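Local coordinates for protein TgTwinScan_2721 - E2 domain (Toxoplasma gondii, PDB 2F4Z) that probably acts as a ubiquitin-conjugating (E2) enzyme, carrying activated ubiquitin as a thioester for transfer to target proteins, at residues G71-G83 with G91-D103. Residues are numbered along the deposited sequence; the frame is centred on the assembly and turned at random.
Sequences GGDIHRWRGFIAG and GGHFTLDIVIPPD
Trp77 and Ile98 face each other as a hydrogen-bonded pair in the antiparallel hairpin of strands 77-82 and 93-99, the central two of the four-stranded E2 sheet. Backbone bonds pair Trp77 with Ile98, Gly79 with Leu96 and Ile81 with Phe94, two to each pair. One further hydrogen bond lies at each end: Ile100 N to His75 O (2.9 Å) and Gly83 N to Gly92 O (3.0 Å), where a water also joins Gly83 O to Gly91 N.

Apolar contacts fill the face bearing Trp77, Ile81, Leu96 and Ile98, which packs against helix 144-156. One is a CH-pi contact: Ile100 CD1 sits over one face of the Trp77 indole, 3.5 Å from the centroid of its five-membered ring. In the same ring, NE1 donates to Ile74 O (2.8 Å), approaching from above the carbonyl plane, which ties the indole to the type I turn Asp73-Arg76. Farther along, Ile81 CD1 touches Leu96 CD2 at 3.6 Å. Between these contacts Gly79, lacking a side chain, lets Ile98 CD1 come within 3.6 Å of its backbone N.

Polar contacts mark the other face. Arg76, its CG anti to the backbone N (chi1 -174°) and its chain bent at chi2, forms a salt bridge in which NE donates to the syn lone pair of Asp97 OD1 at 2.7 Å, with a weak second bond from NH1 to the same oxygen. The guanidinium and carboxylate planes lie 52° apart; Val99 CG2 lies over one guanidinium face, toward its rim.

Alternating side chains thus make the hairpin amphipathic: helices 144-156 and 33-46 partly cover its apolar face, while the other carries the Arg76-Asp97 salt bridge.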
ATOM      1  N   GLY A  71      -0.498   6.266  26.166  1.00 38.49           N
ATOM      2  CA  GLY A  71       0.403   6.716  27.261  1.00 39.34           C
ATOM      3  C   GLY A  71       1.321   7.860  26.862  1.00 40.50           C
ATOM      4  O   GLY A  71       2.443   7.980  27.415  1.00 41.65           O
ATOM      5  N   GLY A  72       0.891   8.668  25.887  1.00 39.39           N
ATOM      6  CA  GLY A  72       1.821   9.628  25.260  1.00 39.56           C
ATOM      7  C   GLY A  72       2.964   9.163  24.339  1.00 39.88           C
ATOM      8  O   GLY A  72       3.679  10.007  23.764  1.00 40.34           O
ATOM      9  N   ASP A  73       3.131   7.844  24.144  1.00 39.22           N
ATOM     10  CA  ASP A  73       4.205   7.275  23.272  1.00 38.18           C
ATOM     11  C   ASP A  73       3.725   7.026  21.829  1.00 37.32           C
ATOM     12  O   ASP A  73       2.856   6.167  21.633  1.00 38.87           O
ATOM     13  CB  ASP A  73       4.630   5.935  23.886  1.00 38.22           C
ATOM     14  CG  ASP A  73       5.905   5.417  23.326  1.00 38.27           C
ATOM     15  OD1 ASP A  73       6.502   4.545  23.958  1.00 41.48           O
ATOM     16  OD2 ASP A  73       6.331   5.827  22.242  1.00 40.42           O
ATOM     17  N   ILE A  74       4.264   7.715  20.818  1.00 35.24           N
ATOM     18  CA  ILE A  74       3.822   7.481  19.405  1.00 33.89           C
ATOM     19  C   ILE A  74       4.285   6.109  18.828  1.00 31.49           C
ATOM     20  O   ILE A  74       3.975   5.804  17.680  1.00 29.42           O
ATOM     21  CB  ILE A  74       4.397   8.485  18.341  1.00 33.65           C
ATOM     22  CG1 ILE A  74       5.511   9.296  18.903  1.00 36.76           C
ATOM     23  CG2 ILE A  74       3.286   9.161  17.417  1.00 34.07           C
ATOM     24  CD1 ILE A  74       6.769   8.500  18.960  1.00 39.54           C
ATOM     25  N   HIS A  75       5.091   5.368  19.599  1.00 30.35           N
ATOM     26  CA  HIS A  75       5.545   3.991  19.281  1.00 29.15           C
ATOM     27  C   HIS A  75       4.676   2.927  19.937  1.00 28.13           C
ATOM     28  O   HIS A  75       4.948   1.729  19.810  1.00 27.62           O
ATOM     29  CB  HIS A  75       7.011   3.800  19.678  1.00 29.98           C
ATOM     30  CG  HIS A  75       7.950   4.434  18.711  1.00 32.78           C
ATOM     31  ND1 HIS A  75       8.352   5.742  18.819  1.00 34.97           N
ATOM     32  CD2 HIS A  75       8.486   3.970  17.553  1.00 35.24           C
ATOM     33  CE1 HIS A  75       9.124   6.051  17.794  1.00 36.00           C
ATOM     34  NE2 HIS A  75       9.233   4.994  17.015  1.00 34.96           N
ATOM     35  N   ARG A  76       3.635   3.355  20.651  1.00 25.53           N
ATOM     36  CA  ARG A  76       2.698   2.406  21.228  1.00 27.28           C
ATOM     37  C   ARG A  76       1.282   2.862  20.890  1.00 27.19           C
ATOM     38  O   ARG A  76       0.861   3.979  21.246  1.00 28.24           O
ATOM     39  CB  ARG A  76       2.941   2.281  22.743  1.00 28.21           C
ATOM     40  CG  ARG A  76       2.091   1.181  23.393  1.00 32.50           C
ATOM     41  CD  ARG A  76       2.484  -0.219  22.833  1.00 38.14           C
ATOM     42  NE  ARG A  76       1.860  -1.296  23.583  1.00 42.19           N
ATOM     43  CZ  ARG A  76       2.412  -1.907  24.625  1.00 44.52           C
ATOM     44  NH1 ARG A  76       1.740  -2.881  25.227  1.00 49.08           N
ATOM     45  NH2 ARG A  76       3.617  -1.553  25.069  1.00 42.05           N
ATOM     46  N   TRP A  77       0.576   2.063  20.111  1.00 26.48           N
ATOM     47  CA  TRP A  77      -0.767   2.453  19.665  1.00 25.62           C
ATOM     48  C   TRP A  77      -1.767   1.376  20.022  1.00 26.13           C
ATOM     49  O   TRP A  77      -1.426   0.197  20.270  1.00 26.87           O
ATOM     50  CB  TRP A  77      -0.855   2.600  18.129  1.00 25.46           C
ATOM     51  CG  TRP A  77      -0.120   3.722  17.403  1.00 24.84           C
ATOM     52  CD1 TRP A  77       0.922   4.488  17.865  1.00 24.59           C
ATOM     53  CD2 TRP A  77      -0.333   4.116  16.046  1.00 25.36           C
ATOM     54  NE1 TRP A  77       1.362   5.345  16.878  1.00 24.43           N
ATOM     55  CE2 TRP A  77       0.604   5.141  15.750  1.00 27.20           C
ATOM     56  CE3 TRP A  77      -1.230   3.705  15.047  1.00 27.04           C
ATOM     57  CZ2 TRP A  77       0.680   5.758  14.480  1.00 25.37           C
ATOM     58  CZ3 TRP A  77      -1.164   4.329  13.786  1.00 26.70           C
ATOM     59  CH2 TRP A  77      -0.224   5.354  13.523  1.00 26.50           C
ATOM     60  N   ARG A  78      -3.015   1.775  19.967  1.00 25.99           N
ATOM     61  CA  ARG A  78      -4.148   0.889  20.070  1.00 28.42           C
ATOM     62  C   ARG A  78      -4.874   0.987  18.724  1.00 27.49           C
ATOM     63  O   ARG A  78      -5.044   2.109  18.222  1.00 28.11           O
ATOM     64  CB  ARG A  78      -5.034   1.425  21.163  1.00 28.93           C
ATOM     65  CG  ARG A  78      -5.894   0.457  21.787  1.00 35.94           C
ATOM     66  CD  ARG A  78      -6.740   1.234  22.829  1.00 46.45           C
ATOM     67  NE  ARG A  78      -5.958   1.673  23.991  1.00 52.92           N
ATOM     68  CZ  ARG A  78      -5.595   0.860  24.984  1.00 57.17           C
ATOM     69  NH1 ARG A  78      -5.936  -0.444  24.933  1.00 59.66           N
ATOM     70  NH2 ARG A  78      -4.897   1.339  26.020  1.00 55.47           N
ATOM     71  N   GLY A  79      -5.170  -0.164  18.100  1.00 25.83           N
ATOM     72  CA  GLY A  79      -5.917  -0.222  16.848  1.00 25.20           C
ATOM     73  C   GLY A  79      -7.345  -0.672  17.154  1.00 25.50           C
ATOM     74  O   GLY A  79      -7.571  -1.353  18.146  1.00 24.27           O
ATOM     75  N   PHE A  80      -8.297  -0.233  16.324  1.00 25.98           N
ATOM     76  CA  PHE A  80      -9.720  -0.552  16.471  1.00 26.60           C
ATOM     77  C   PHE A  80     -10.191  -0.972  15.135  1.00 26.73           C
ATOM     78  O   PHE A  80      -9.893  -0.313  14.151  1.00 27.01           O
ATOM     79  CB  PHE A  80     -10.549   0.669  16.921  1.00 27.76           C
ATOM     80  CG  PHE A  80     -10.083   1.200  18.228  1.00 29.65           C
ATOM     81  CD1 PHE A  80      -9.260   2.321  18.293  1.00 27.97           C
ATOM     82  CD2 PHE A  80     -10.347   0.490  19.387  1.00 30.13           C
ATOM     83  CE1 PHE A  80      -8.793   2.738  19.506  1.00 26.54           C
ATOM     84  CE2 PHE A  80      -9.854   0.898  20.577  1.00 28.98           C
ATOM     85  CZ  PHE A  80      -9.101   2.033  20.637  1.00 30.38           C
ATOM     86  N   ILE A  81     -10.941  -2.062  15.096  1.00 26.27           N
ATOM     87  CA  ILE A  81     -11.398  -2.657  13.839  1.00 27.99           C
ATOM     88  C   ILE A  81     -12.827  -3.100  14.056  1.00 26.91           C
ATOM     89  O   ILE A  81     -13.146  -3.667  15.095  1.00 25.36           O
ATOM     90  CB  ILE A  81     -10.451  -3.871  13.471  1.00 28.50           C
ATOM     91  CG1 ILE A  81      -9.083  -3.328  13.043  1.00 31.25           C
ATOM     92  CG2 ILE A  81     -10.999  -4.735  12.339  1.00 32.85           C
ATOM     93  CD1 ILE A  81      -8.019  -4.448  12.848  1.00 31.34           C
ATOM     94  N   ALA A  82     -13.683  -2.819  13.091  1.00 27.10           N
ATOM     95  CA  ALA A  82     -15.050  -3.239  13.140  1.00 28.84           C
ATOM     96  C   ALA A  82     -15.141  -4.629  12.509  1.00 29.57           C
ATOM     97  O   ALA A  82     -14.577  -4.879  11.449  1.00 28.21           O
ATOM     98  CB  ALA A  82     -15.962  -2.195  12.349  1.00 28.77           C
ATOM     99  N   GLY A  83     -15.896  -5.541  13.133  1.00 31.64           N
ATOM    100  CA  GLY A  83     -16.167  -6.838  12.515  1.00 31.34           C
ATOM    101  C   GLY A  83     -16.834  -6.569  11.181  1.00 33.45           C
ATOM    102  O   GLY A  83     -17.745  -5.745  11.120  1.00 34.37           O
ATOM    103  N   GLY A  91     -20.880  -6.364  13.862  1.00 35.50           N
ATOM    104  CA  GLY A  91     -21.270  -5.654  15.062  1.00 34.95           C
ATOM    105  C   GLY A  91     -20.232  -5.634  16.175  1.00 34.33           C
ATOM    106  O   GLY A  91     -20.404  -4.935  17.166  1.00 36.30           O
ATOM    107  N   GLY A  92     -19.147  -6.381  16.040  1.00 32.79           N
ATOM    108  CA  GLY A  92     -18.100  -6.408  17.081  1.00 31.32           C
ATOM    109  C   GLY A  92     -17.158  -5.223  16.878  1.00 30.21           C
ATOM    110  O   GLY A  92     -17.006  -4.725  15.747  1.00 30.20           O
ATOM    111  N   HIS A  93     -16.507  -4.838  17.961  1.00 28.99           N
ATOM    112  CA  HIS A  93     -15.476  -3.809  17.976  1.00 30.54           C
ATOM    113  C   HIS A  93     -14.248  -4.396  18.595  1.00 27.82           C
ATOM    114  O   HIS A  93     -14.285  -4.726  19.736  1.00 28.22           O
ATOM    115  CB  HIS A  93     -15.959  -2.574  18.811  1.00 32.14           C
ATOM    116  CG  HIS A  93     -17.157  -1.914  18.204  1.00 39.82           C
ATOM    117  ND1 HIS A  93     -17.102  -1.275  16.972  1.00 45.87           N
ATOM    118  CD2 HIS A  93     -18.468  -1.906  18.584  1.00 47.21           C
ATOM    119  CE1 HIS A  93     -18.318  -0.857  16.650  1.00 50.64           C
ATOM    120  NE2 HIS A  93     -19.164  -1.220  17.609  1.00 49.36           N
ATOM    121  N   PHE A  94     -13.155  -4.485  17.836  1.00 26.72           N
ATOM    122  CA  PHE A  94     -11.968  -5.266  18.261  1.00 25.98           C
ATOM    123  C   PHE A  94     -10.836  -4.308  18.453  1.00 25.43           C
ATOM    124  O   PHE A  94     -10.608  -3.439  17.584  1.00 28.23           O
ATOM    125  CB  PHE A  94     -11.640  -6.367  17.230  1.00 24.60           C
ATOM    126  CG  PHE A  94     -12.766  -7.353  17.050  1.00 25.60           C
ATOM    127  CD1 PHE A  94     -13.737  -7.146  16.065  1.00 24.26           C
ATOM    128  CD2 PHE A  94     -12.917  -8.421  17.939  1.00 23.77           C
ATOM    129  CE1 PHE A  94     -14.799  -8.036  15.913  1.00 23.39           C
ATOM    130  CE2 PHE A  94     -14.003  -9.300  17.799  1.00 24.24           C
ATOM    131  CZ  PHE A  94     -14.933  -9.094  16.771  1.00 22.13           C
ATOM    132  N   THR A  95     -10.198  -4.417  19.599  1.00 24.25           N
ATOM    133  CA  THR A  95      -9.062  -3.624  19.989  1.00 24.99           C
ATOM    134  C   THR A  95      -7.818  -4.432  19.743  1.00 25.67           C
ATOM    135  O   THR A  95      -7.802  -5.623  20.034  1.00 25.17           O
ATOM    136  CB  THR A  95      -9.182  -3.290  21.506  1.00 26.25           C
ATOM    137  OG1 THR A  95     -10.363  -2.486  21.676  1.00 28.98           O
ATOM    138  CG2 THR A  95      -7.942  -2.530  22.071  1.00 25.64           C
ATOM    139  N   LEU A  96      -6.799  -3.778  19.172  1.00 25.00           N
ATOM    140  CA  LEU A  96      -5.488  -4.343  18.947  1.00 26.87           C
ATOM    141  C   LEU A  96      -4.417  -3.577  19.729  1.00 25.92           C
ATOM    142  O   LEU A  96      -4.491  -2.375  19.902  1.00 26.06           O
ATOM    143  CB  LEU A  96      -5.110  -4.299  17.460  1.00 25.79           C
ATOM    144  CG  LEU A  96      -5.816  -5.046  16.322  1.00 31.33           C
ATOM    145  CD1 LEU A  96      -5.159  -6.375  15.966  1.00 34.59           C
ATOM    146  CD2 LEU A  96      -7.315  -5.164  16.355  1.00 31.36           C
ATOM    147  N   ASP A  97      -3.427  -4.286  20.188  1.00 24.63           N
ATOM    148  CA  ASP A  97      -2.238  -3.628  20.695  1.00 25.66           C
ATOM    149  C   ASP A  97      -1.198  -3.518  19.538  1.00 24.34           C
ATOM    150  O   ASP A  97      -1.066  -4.436  18.772  1.00 23.55           O
ATOM    151  CB  ASP A  97      -1.700  -4.438  21.895  1.00 25.36           C
ATOM    152  CG  ASP A  97      -0.430  -3.854  22.446  1.00 31.10           C
ATOM    153  OD1 ASP A  97      -0.335  -2.615  22.646  1.00 33.76           O
ATOM    154  OD2 ASP A  97       0.513  -4.640  22.624  1.00 43.13           O
ATOM    155  N   ILE A  98      -0.499  -2.381  19.408  1.00 23.98           N
ATOM    156  CA  ILE A  98       0.395  -2.091  18.285  1.00 22.92           C
ATOM    157  C   ILE A  98       1.688  -1.548  18.879  1.00 25.22           C
ATOM    158  O   ILE A  98       1.710  -0.473  19.530  1.00 25.64           O
ATOM    159  CB  ILE A  98      -0.198  -1.098  17.227  1.00 22.17           C
ATOM    160  CG1 ILE A  98      -1.562  -1.584  16.671  1.00 23.89           C
ATOM    161  CG2 ILE A  98       0.834  -0.795  16.028  1.00 20.97           C
ATOM    162  CD1 ILE A  98      -2.351  -0.462  15.896  1.00 21.72           C
ATOM    163  N   VAL A  99       2.759  -2.293  18.676  1.00 24.42           N
ATOM    164  CA  VAL A  99       4.084  -1.892  19.124  1.00 25.16           C
ATOM    165  C   VAL A  99       4.838  -1.534  17.861  1.00 26.07           C
ATOM    166  O   VAL A  99       5.010  -2.372  16.947  1.00 26.60           O
ATOM    167  CB  VAL A  99       4.777  -3.038  19.860  1.00 26.01           C
ATOM    168  CG1 VAL A  99       6.230  -2.668  20.254  1.00 27.32           C
ATOM    169  CG2 VAL A  99       3.944  -3.424  21.112  1.00 26.03           C
ATOM    170  N   ILE A 100       5.265  -0.292  17.779  1.00 26.18           N
ATOM    171  CA  ILE A 100       5.958   0.161  16.591  1.00 28.03           C
ATOM    172  C   ILE A 100       7.447   0.108  16.898  1.00 28.99           C
ATOM    173  O   ILE A 100       7.870   0.819  17.776  1.00 29.68           O
ATOM    174  CB  ILE A 100       5.489   1.600  16.176  1.00 27.52           C
ATOM    175  CG1 ILE A 100       3.989   1.498  15.807  1.00 26.89           C
ATOM    176  CG2 ILE A 100       6.398   2.133  15.061  1.00 25.36           C
ATOM    177  CD1 ILE A 100       3.237   2.729  15.809  1.00 32.20           C
ATOM    178  N   PRO A 101       8.232  -0.731  16.168  1.00 30.18           N
ATOM    179  CA  PRO A 101       9.656  -0.873  16.496  1.00 31.62           C
ATOM    180  C   PRO A 101      10.511   0.384  16.159  1.00 32.11           C
ATOM    181  O   PRO A 101      10.075   1.221  15.364  1.00 32.10           O
ATOM    182  CB  PRO A 101      10.064  -2.094  15.649  1.00 30.88           C
ATOM    183  CG  PRO A 101       9.177  -1.956  14.439  1.00 31.30           C
ATOM    184  CD  PRO A 101       7.869  -1.580  15.014  1.00 28.70           C
ATOM    185  N   PRO A 102      11.713   0.529  16.785  1.00 34.30           N
ATOM    186  CA  PRO A 102      12.493   1.773  16.579  1.00 35.10           C
ATOM    187  C   PRO A 102      12.889   2.056  15.117  1.00 35.55           C
ATOM    188  O   PRO A 102      13.040   3.233  14.752  1.00 36.42           O
ATOM    189  CB  PRO A 102      13.768   1.566  17.437  1.00 35.91           C
ATOM    190  CG  PRO A 102      13.378   0.505  18.478  1.00 36.16           C
ATOM    191  CD  PRO A 102      12.385  -0.401  17.735  1.00 34.83           C
ATOM    192  N   ASP A 103      13.073   1.011  14.301  1.00 34.81           N
ATOM    193  CA  ASP A 103      13.479   1.213  12.894  1.00 34.66           C
ATOM    194  C   ASP A 103      12.290   1.061  11.945  1.00 32.58           C
ATOM    195  O   ASP A 103      12.489   0.792  10.773  1.00 30.52           O
ATOM    196  CB  ASP A 103      14.617   0.252  12.489  1.00 35.34           C
ATOM    197  CG  ASP A 103      15.987   0.727  12.991  1.00 41.91           C
ATOM    198  OD1 ASP A 103      16.955  -0.077  13.026  1.00 49.86           O
ATOM    199  OD2 ASP A 103      16.106   1.913  13.351  1.00 49.23           O
TER
HETATM  200  O   HOH W   1      -1.795  -0.577  22.998  1.00 34.89           O
HETATM  201  O   HOH W   2     -19.464  -4.228  12.492  1.00 43.45           O